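Local structure of HTH cro/C1-type domain-containing protein (Pseudomonas aeruginosa, 4O8B) at residues Leu6-Leu20 against Phe29-Glu41. The protein probably binds promoter DNA in a sequence-specific manner as a transcriptional activator, and controls motility and biofilm formation through the small RNA rsmZ. Sequence-based numbering, arbitrary orientation.
Sequences LKAARIRAGYSQKQL and FSASARMNQYERE
In the helix-turn-helix domain of this Cro/C1-type regulator, a buried carboxylate, Glu39, joins helix 28-39 to helices 3-13 and 17-22 by meeting Lys7, Arg10 and Gln17. As in related domains, helices 17-22 and 28-39 would form the DNA-reading unit. Arg10 suits its place because its guanidinium, nearly coplanar with the carboxylate, offers two parallel donors: NE lies 2.6 Å from Glu39 OE1 and NH2 3.1 Å from Glu39 OE2, both on syn lone pairs and almost straight. A bend at chi3 (72°) turns this edge to the acid, while Arg10 NH1 holds Tyr15 O at 3.0 Å in the turn between helices 3-13 and 17-22, fixing the group's rotation. Lys7 NZ approaches Glu39 OE2 on the anti side, tilted out of the carboxylate plane (2.8 Å), and Gln17 NE2 reaches the same Glu39 OE2 from above the plane at 3.0 Å. Three donors grip one oxygen, which probably keeps the acid ionised. Gln17, an amide that can serve two acceptors, also bonds straight from NE2 to Asn36 OD1 (2.7 Å), the amides almost perpendicular; a water links Asn36 OD1 to Lys7 NZ. Beside this network, Leu6 CD2 packs on Glu39 CG (3.4 Å) and Tyr38 CB, Met35 SD meets Leu20 CG (4.3 Å), and small Ala31 and Ser32 let the Lys18 backbone come close. Helix 47-57 covers Leu20 through Leu53 and Tyr38 through Thr49.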
ATOM      1  N   LEU A   6      10.705   3.915  -0.173  1.00 21.67           N
ATOM      2  CA  LEU A   6      10.913   5.218  -0.793  1.00 22.90           C
ATOM      3  C   LEU A   6      12.301   5.282  -1.423  1.00 22.53           C
ATOM      4  O   LEU A   6      12.472   5.793  -2.526  1.00 21.71           O
ATOM      5  CB  LEU A   6      10.761   6.329   0.249  1.00 23.06           C
ATOM      6  CG  LEU A   6      10.980   7.770  -0.235  1.00 25.45           C
ATOM      7  CD1 LEU A   6       9.856   8.186  -1.179  1.00 27.49           C
ATOM      8  CD2 LEU A   6      11.030   8.695   0.967  1.00 25.79           C
ATOM      9  N   LYS A   7      13.295   4.751  -0.717  1.00 24.18           N
ATOM     10  CA  LYS A   7      14.663   4.742  -1.209  1.00 24.87           C
ATOM     11  C   LYS A   7      14.778   3.779  -2.385  1.00 24.64           C
ATOM     12  O   LYS A   7      15.389   4.100  -3.412  1.00 25.49           O
ATOM     13  CB  LYS A   7      15.631   4.314  -0.096  1.00 25.44           C
ATOM     14  CG  LYS A   7      17.100   4.583  -0.416  1.00 28.26           C
ATOM     15  CD  LYS A   7      18.020   4.063   0.685  1.00 30.38           C
ATOM     16  CE  LYS A   7      17.810   4.801   2.002  1.00 30.84           C
ATOM     17  NZ  LYS A   7      18.217   6.236   1.915  1.00 29.89           N
ATOM     18  N   ALA A   8      14.186   2.597  -2.232  1.00 23.09           N
ATOM     19  CA  ALA A   8      14.214   1.576  -3.275  1.00 21.24           C
ATOM     20  C   ALA A   8      13.526   2.075  -4.538  1.00 20.85           C
ATOM     21  O   ALA A   8      13.928   1.733  -5.649  1.00 21.45           O
ATOM     22  CB  ALA A   8      13.536   0.310  -2.774  1.00 19.57           C
ATOM     23  N   ALA A   9      12.481   2.886  -4.362  1.00 20.32           N
ATOM     24  CA  ALA A   9      11.730   3.423  -5.486  1.00 19.06           C
ATOM     25  C   ALA A   9      12.480   4.569  -6.155  1.00 19.92           C
ATOM     26  O   ALA A   9      12.280   4.837  -7.343  1.00 18.94           O
ATOM     27  CB  ALA A   9      10.366   3.897  -5.012  1.00 17.79           C
ATOM     28  N   ARG A  10      13.340   5.251  -5.396  1.00 20.65           N
ATOM     29  CA  ARG A  10      14.117   6.356  -5.930  1.00 21.96           C
ATOM     30  C   ARG A  10      15.321   5.842  -6.699  1.00 23.22           C
ATOM     31  O   ARG A  10      15.770   6.472  -7.662  1.00 25.37           O
ATOM     32  CB  ARG A  10      14.564   7.285  -4.799  1.00 21.74           C
ATOM     33  CG  ARG A  10      15.607   8.310  -5.221  1.00 22.48           C
ATOM     34  CD  ARG A  10      15.829   9.367  -4.148  1.00 24.34           C
ATOM     35  NE  ARG A  10      16.547   8.853  -2.980  1.00 25.39           N
ATOM     36  CZ  ARG A  10      17.809   8.420  -3.008  1.00 25.36           C
ATOM     37  NH1 ARG A  10      18.499   8.426  -4.144  1.00 24.28           N
ATOM     38  NH2 ARG A  10      18.379   7.981  -1.893  1.00 23.67           N
ATOM     39  N   ILE A  11      15.850   4.703  -6.271  1.00 23.57           N
ATOM     40  CA  ILE A  11      17.001   4.102  -6.932  1.00 24.35           C
ATOM     41  C   ILE A  11      16.577   3.472  -8.252  1.00 24.65           C
ATOM     42  O   ILE A  11      17.281   3.573  -9.255  1.00 24.23           O
ATOM     43  CB  ILE A  11      17.660   3.014  -6.049  1.00 24.51           C
ATOM     44  CG1 ILE A  11      18.303   3.657  -4.821  1.00 24.90           C
ATOM     45  CG2 ILE A  11      18.696   2.247  -6.856  1.00 23.58           C
ATOM     46  CD1 ILE A  11      18.932   2.658  -3.868  1.00 26.87           C
ATOM     47  N   ARG A  12      15.415   2.816  -8.245  1.00 25.46           N
ATOM     48  CA  ARG A  12      14.902   2.172  -9.448  1.00 24.93           C
ATOM     49  C   ARG A  12      14.601   3.204 -10.526  1.00 24.79           C
ATOM     50  O   ARG A  12      14.791   2.946 -11.712  1.00 26.43           O
ATOM     51  CB  ARG A  12      13.633   1.380  -9.123  1.00 25.51           C
ATOM     52  CG  ARG A  12      12.973   0.742 -10.348  1.00 27.00           C
ATOM     53  CD  ARG A  12      11.623   0.130 -10.012  1.00 29.48           C
ATOM     54  NE  ARG A  12      11.735  -1.117  -9.246  1.00 32.05           N
ATOM     55  CZ  ARG A  12      12.113  -2.285  -9.762  1.00 30.98           C
ATOM     56  NH1 ARG A  12      12.415  -2.378 -11.052  1.00 32.16           N
ATOM     57  NH2 ARG A  12      12.181  -3.358  -8.993  1.00 30.30           N
ATOM     58  N   ALA A  13      14.133   4.374 -10.111  1.00 25.84           N
ATOM     59  CA  ALA A  13      13.804   5.446 -11.044  1.00 26.86           C
ATOM     60  C   ALA A  13      15.053   6.218 -11.469  1.00 27.44           C
ATOM     61  O   ALA A  13      15.031   6.954 -12.455  1.00 27.68           O
ATOM     62  CB  ALA A  13      12.798   6.398 -10.410  1.00 25.97           C
ATOM     63  N   GLY A  14      16.134   6.044 -10.721  1.00 28.75           N
ATOM     64  CA  GLY A  14      17.380   6.721 -11.043  1.00 29.14           C
ATOM     65  C   GLY A  14      17.401   8.186 -10.662  1.00 30.10           C
ATOM     66  O   GLY A  14      17.901   9.024 -11.419  1.00 31.92           O
ATOM     67  N   TYR A  15      16.860   8.508  -9.492  1.00 28.54           N
ATOM     68  CA  TYR A  15      16.838   9.891  -9.021  1.00 27.02           C
ATOM     69  C   TYR A  15      17.726  10.079  -7.798  1.00 25.33           C
ATOM     70  O   TYR A  15      17.816   9.199  -6.943  1.00 23.91           O
ATOM     71  CB  TYR A  15      15.407  10.317  -8.657  1.00 27.15           C
ATOM     72  CG  TYR A  15      14.473  10.487  -9.829  1.00 28.59           C
ATOM     73  CD1 TYR A  15      14.830  11.281 -10.922  1.00 28.04           C
ATOM     74  CD2 TYR A  15      13.218   9.876  -9.840  1.00 27.07           C
ATOM     75  CE1 TYR A  15      13.951  11.471 -11.988  1.00 29.25           C
ATOM     76  CE2 TYR A  15      12.337  10.062 -10.903  1.00 27.86           C
ATOM     77  CZ  TYR A  15      12.708  10.855 -11.969  1.00 27.73           C
ATOM     78  OH  TYR A  15      11.842  11.041 -13.016  1.00 33.32           O
ATOM     79  N   SER A  16      18.377  11.234  -7.724  1.00 25.20           N
ATOM     80  CA  SER A  16      19.230  11.552  -6.587  1.00 24.72           C
ATOM     81  C   SER A  16      18.289  12.160  -5.550  1.00 24.07           C
ATOM     82  O   SER A  16      17.243  12.699  -5.907  1.00 23.39           O
ATOM     83  CB  SER A  16      20.300  12.578  -6.982  1.00 26.08           C
ATOM     84  OG  SER A  16      19.796  13.907  -6.912  1.00 25.59           O
ATOM     85  N   GLN A  17      18.644  12.060  -4.274  1.00 24.28           N
ATOM     86  CA  GLN A  17      17.794  12.602  -3.220  1.00 24.25           C
ATOM     87  C   GLN A  17      17.349  14.030  -3.514  1.00 24.12           C
ATOM     88  O   GLN A  17      16.249  14.437  -3.127  1.00 23.50           O
ATOM     89  CB  GLN A  17      18.509  12.562  -1.863  1.00 24.72           C
ATOM     90  CG  GLN A  17      18.314  11.264  -1.100  1.00 25.61           C
ATOM     91  CD  GLN A  17      18.881  11.334   0.303  1.00 25.64           C
ATOM     92  OE1 GLN A  17      19.916  11.961   0.530  1.00 27.09           O
ATOM     93  NE2 GLN A  17      18.225  10.666   1.247  1.00 25.86           N
ATOM     94  N   LYS A  18      18.204  14.793  -4.203  1.00 22.56           N
ATOM     95  CA  LYS A  18      17.879  16.167  -4.542  1.00 21.77           C
ATOM     96  C   LYS A  18      16.905  16.221  -5.714  1.00 20.85           C
ATOM     97  O   LYS A  18      15.959  17.005  -5.701  1.00 20.27           O
ATOM     98  CB  LYS A  18      19.156  16.937  -4.887  1.00 23.35           C
ATOM     99  CG  LYS A  18      18.914  18.392  -5.262  1.00 24.22           C
ATOM    100  CD  LYS A  18      20.223  19.107  -5.582  1.00 26.88           C
ATOM    101  CE  LYS A  18      19.966  20.498  -6.141  1.00 27.50           C
ATOM    102  NZ  LYS A  18      21.211  21.119  -6.681  1.00 31.05           N
ATOM    103  N   GLN A  19      17.141  15.397  -6.723  1.00 21.14           N
ATOM    104  CA  GLN A  19      16.277  15.355  -7.893  1.00 22.07           C
ATOM    105  C   GLN A  19      14.846  15.020  -7.494  1.00 21.34           C
ATOM    106  O   GLN A  19      13.905  15.737  -7.853  1.00 21.53           O
ATOM    107  CB  GLN A  19      16.786  14.329  -8.917  1.00 23.09           C
ATOM    108  CG  GLN A  19      17.852  14.866  -9.853  1.00 26.77           C
ATOM    109  CD  GLN A  19      18.516  13.761 -10.659  1.00 29.51           C
ATOM    110  OE1 GLN A  19      18.846  12.704 -10.121  1.00 28.36           O
ATOM    111  NE2 GLN A  19      18.744  14.014 -11.947  1.00 32.02           N
ATOM    112  N   LEU A  20      14.675  13.930  -6.755  1.00 20.39           N
ATOM    113  CA  LEU A  20      13.343  13.526  -6.308  1.00 20.48           C
ATOM    114  C   LEU A  20      12.738  14.645  -5.471  1.00 21.55           C
ATOM    115  O   LEU A  20      11.575  14.991  -5.620  1.00 19.68           O
ATOM    116  CB  LEU A  20      13.426  12.236  -5.492  1.00 17.53           C
ATOM    117  CG  LEU A  20      12.122  11.705  -4.869  1.00 16.96           C
ATOM    118  CD1 LEU A  20      10.973  11.841  -5.858  1.00 13.58           C
ATOM    119  CD2 LEU A  20      12.304  10.250  -4.464  1.00 15.69           C
ATOM    120  N   PHE A  29      18.180  24.082  -2.124  1.00 32.54           N
ATOM    121  CA  PHE A  29      19.093  24.027  -0.980  1.00 31.15           C
ATOM    122  C   PHE A  29      18.758  23.008   0.107  1.00 29.90           C
ATOM    123  O   PHE A  29      19.655  22.509   0.780  1.00 30.88           O
ATOM    124  CB  PHE A  29      19.224  25.424  -0.362  1.00 30.75           C
ATOM    125  CG  PHE A  29      18.183  25.732   0.682  1.00 32.20           C
ATOM    126  CD1 PHE A  29      18.393  25.383   2.015  1.00 31.03           C
ATOM    127  CD2 PHE A  29      17.000  26.383   0.336  1.00 31.65           C
ATOM    128  CE1 PHE A  29      17.438  25.666   2.987  1.00 32.78           C
ATOM    129  CE2 PHE A  29      16.038  26.666   1.299  1.00 32.82           C
ATOM    130  CZ  PHE A  29      16.254  26.314   2.631  1.00 32.75           C
ATOM    131  N   SER A  30      17.481  22.693   0.285  1.00 28.57           N
ATOM    132  CA  SER A  30      17.092  21.738   1.321  1.00 27.48           C
ATOM    133  C   SER A  30      16.423  20.474   0.787  1.00 26.93           C
ATOM    134  O   SER A  30      16.020  19.601   1.563  1.00 27.17           O
ATOM    135  CB  SER A  30      16.162  22.417   2.328  1.00 28.16           C
ATOM    136  OG  SER A  30      14.992  22.921   1.697  1.00 30.44           O
ATOM    137  N   ALA A  31      16.309  20.372  -0.534  1.00 25.50           N
ATOM    138  CA  ALA A  31      15.684  19.216  -1.170  1.00 23.26           C
ATOM    139  C   ALA A  31      16.242  17.890  -0.653  1.00 22.59           C
ATOM    140  O   ALA A  31      15.519  17.095  -0.049  1.00 21.24           O
ATOM    141  CB  ALA A  31      15.857  19.300  -2.678  1.00 23.70           C
ATOM    142  N   SER A  32      17.528  17.661  -0.891  1.00 22.26           N
ATOM    143  CA  SER A  32      18.180  16.422  -0.468  1.00 23.40           C
ATOM    144  C   SER A  32      18.068  16.189   1.036  1.00 23.36           C
ATOM    145  O   SER A  32      18.092  15.040   1.495  1.00 23.89           O
ATOM    146  CB  SER A  32      19.651  16.425  -0.886  1.00 22.71           C
ATOM    147  OG  SER A  32      20.388  17.403  -0.174  1.00 25.33           O
ATOM    148  N   ALA A  33      17.950  17.270   1.803  1.00 21.93           N
ATOM    149  CA  ALA A  33      17.828  17.158   3.255  1.00 21.83           C
ATOM    150  C   ALA A  33      16.429  16.657   3.604  1.00 22.05           C
ATOM    151  O   ALA A  33      16.271  15.675   4.340  1.00 20.77           O
ATOM    152  CB  ALA A  33      18.078  18.510   3.907  1.00 20.08           C
ATOM    153  N   ARG A  34      15.419  17.341   3.069  1.00 21.81           N
ATOM    154  CA  ARG A  34      14.022  16.978   3.308  1.00 23.13           C
ATOM    155  C   ARG A  34      13.784  15.508   2.971  1.00 22.24           C
ATOM    156  O   ARG A  34      13.132  14.784   3.730  1.00 23.11           O
ATOM    157  CB  ARG A  34      13.108  17.852   2.442  1.00 24.00           C
ATOM    158  CG  ARG A  34      13.266  19.359   2.655  1.00 26.33           C
ATOM    159  CD  ARG A  34      12.399  19.858   3.790  1.00 28.20           C
ATOM    160  NE  ARG A  34      10.991  19.496   3.587  1.00 31.00           N
ATOM    161  CZ  ARG A  34      10.204  20.014   2.652  1.00 30.30           C
ATOM    162  NH1 ARG A  34      10.673  20.938   1.824  1.00 30.71           N
ATOM    163  NH2 ARG A  34       8.949  19.606   2.542  1.00 28.83           N
ATOM    164  N   MET A  35      14.305  15.075   1.832  1.00 21.76           N
ATOM    165  CA  MET A  35      14.155  13.693   1.384  1.00 22.41           C
ATOM    166  C   MET A  35      14.781  12.690   2.346  1.00 22.24           C
ATOM    167  O   MET A  35      14.171  11.673   2.678  1.00 21.97           O
ATOM    168  CB  MET A  35      14.764  13.499  -0.004  1.00 22.38           C
ATOM    169  CG  MET A  35      13.800  13.745  -1.157  1.00 25.45           C
ATOM    170  SD  MET A  35      12.132  13.091  -0.839  1.00 27.98           S
ATOM    171  CE  MET A  35      11.125  14.467  -1.358  1.00 25.35           C
ATOM    172  N   ASN A  36      15.999  12.976   2.792  1.00 21.76           N
ATOM    173  CA  ASN A  36      16.683  12.074   3.707  1.00 22.62           C
ATOM    174  C   ASN A  36      15.848  11.843   4.956  1.00 22.55           C
ATOM    175  O   ASN A  36      15.786  10.729   5.474  1.00 23.24           O
ATOM    176  CB  ASN A  36      18.058  12.641   4.086  1.00 21.61           C
ATOM    177  CG  ASN A  36      19.032  11.552   4.494  1.00 23.72           C
ATOM    178  OD1 ASN A  36      19.245  10.588   3.753  1.00 22.32           O
ATOM    179  ND2 ASN A  36      19.638  11.703   5.670  1.00 21.06           N
ATOM    180  N   GLN A  37      15.201  12.900   5.444  1.00 23.25           N
ATOM    181  CA  GLN A  37      14.355  12.781   6.630  1.00 23.22           C
ATOM    182  C   GLN A  37      13.226  11.791   6.355  1.00 24.67           C
ATOM    183  O   GLN A  37      12.866  10.995   7.221  1.00 25.44           O
ATOM    184  CB  GLN A  37      13.769  14.141   7.009  1.00 21.42           C
ATOM    185  CG  GLN A  37      14.777  15.115   7.605  1.00 21.29           C
ATOM    186  CD  GLN A  37      15.351  14.621   8.922  1.00 21.38           C
ATOM    187  OE1 GLN A  37      15.982  13.564   8.986  1.00 21.07           O
ATOM    188  NE2 GLN A  37      15.144  15.390   9.984  1.00 23.33           N
ATOM    189  N   TYR A  38      12.668  11.842   5.145  1.00 24.30           N
ATOM    190  CA  TYR A  38      11.593  10.939   4.772  1.00 25.40           C
ATOM    191  C   TYR A  38      12.093   9.498   4.699  1.00 26.81           C
ATOM    192  O   TYR A  38      11.500   8.589   5.288  1.00 26.53           O
ATOM    193  CB  TYR A  38      10.996  11.315   3.411  1.00 25.33           C
ATOM    194  CG  TYR A  38      10.070  12.512   3.412  1.00 24.74           C
ATOM    195  CD1 TYR A  38       9.331  12.856   4.548  1.00 24.68           C
ATOM    196  CD2 TYR A  38       9.892  13.275   2.257  1.00 24.25           C
ATOM    197  CE1 TYR A  38       8.423  13.912   4.526  1.00 25.16           C
ATOM    198  CE2 TYR A  38       8.982  14.334   2.224  1.00 25.10           C
ATOM    199  CZ  TYR A  38       8.262  14.654   3.362  1.00 25.25           C
ATOM    200  OH  TYR A  38       7.360  15.692   3.329  1.00 24.84           O
ATOM    201  N   GLU A  39      13.188   9.297   3.968  1.00 27.24           N
ATOM    202  CA  GLU A  39      13.765   7.969   3.801  1.00 28.66           C
ATOM    203  C   GLU A  39      14.295   7.400   5.112  1.00 29.53           C
ATOM    204  O   GLU A  39      14.479   6.190   5.245  1.00 30.17           O
ATOM    205  CB  GLU A  39      14.889   8.017   2.766  1.00 27.48           C
ATOM    206  CG  GLU A  39      14.441   8.549   1.414  1.00 26.61           C
ATOM    207  CD  GLU A  39      15.505   8.403   0.351  1.00 28.78           C
ATOM    208  OE1 GLU A  39      15.169   8.529  -0.846  1.00 30.71           O
ATOM    209  OE2 GLU A  39      16.685   8.174   0.702  1.00 27.64           O
ATOM    210  N   ARG A  40      14.543   8.278   6.077  1.00 31.55           N
ATOM    211  CA  ARG A  40      15.038   7.852   7.382  1.00 33.05           C
ATOM    212  C   ARG A  40      13.823   7.647   8.278  1.00 32.69           C
ATOM    213  O   ARG A  40      13.923   7.101   9.373  1.00 32.08           O
ATOM    214  CB  ARG A  40      15.948   8.926   7.984  1.00 34.35           C
ATOM    215  CG  ARG A  40      16.781   8.442   9.156  1.00 39.26           C
ATOM    216  CD  ARG A  40      17.988   7.650   8.676  1.00 41.66           C
ATOM    217  NE  ARG A  40      18.946   8.502   7.977  1.00 43.56           N
ATOM    218  CZ  ARG A  40      19.628   9.488   8.555  1.00 43.87           C
ATOM    219  NH1 ARG A  40      19.460   9.745   9.846  1.00 43.28           N
ATOM    220  NH2 ARG A  40      20.483  10.215   7.844  1.00 44.19           N
ATOM    221  N   GLU A  41      12.677   8.098   7.784  1.00 33.11           N
ATOM    222  CA  GLU A  41      11.413   8.001   8.501  1.00 33.72           C
ATOM    223  C   GLU A  41      11.378   8.942   9.696  1.00 34.59           C
ATOM    224  O   GLU A  41      10.530   8.813  10.583  1.00 34.55           O
ATOM    225  CB  GLU A  41      11.158   6.558   8.948  1.00 34.26           C
ATOM    226  CG  GLU A  41      11.178   5.557   7.803  1.00 32.73           C
ATOM    227  CD  GLU A  41      10.487   4.260   8.155  1.00 33.46           C
ATOM    228  OE1 GLU A  41      10.342   3.968   9.362  1.00 33.91           O
ATOM    229  OE2 GLU A  41      10.100   3.520   7.227  1.00 33.22           O
TER
HETATM  230  O   HOH W   1      18.290   7.755   4.372  1.00 50.84           O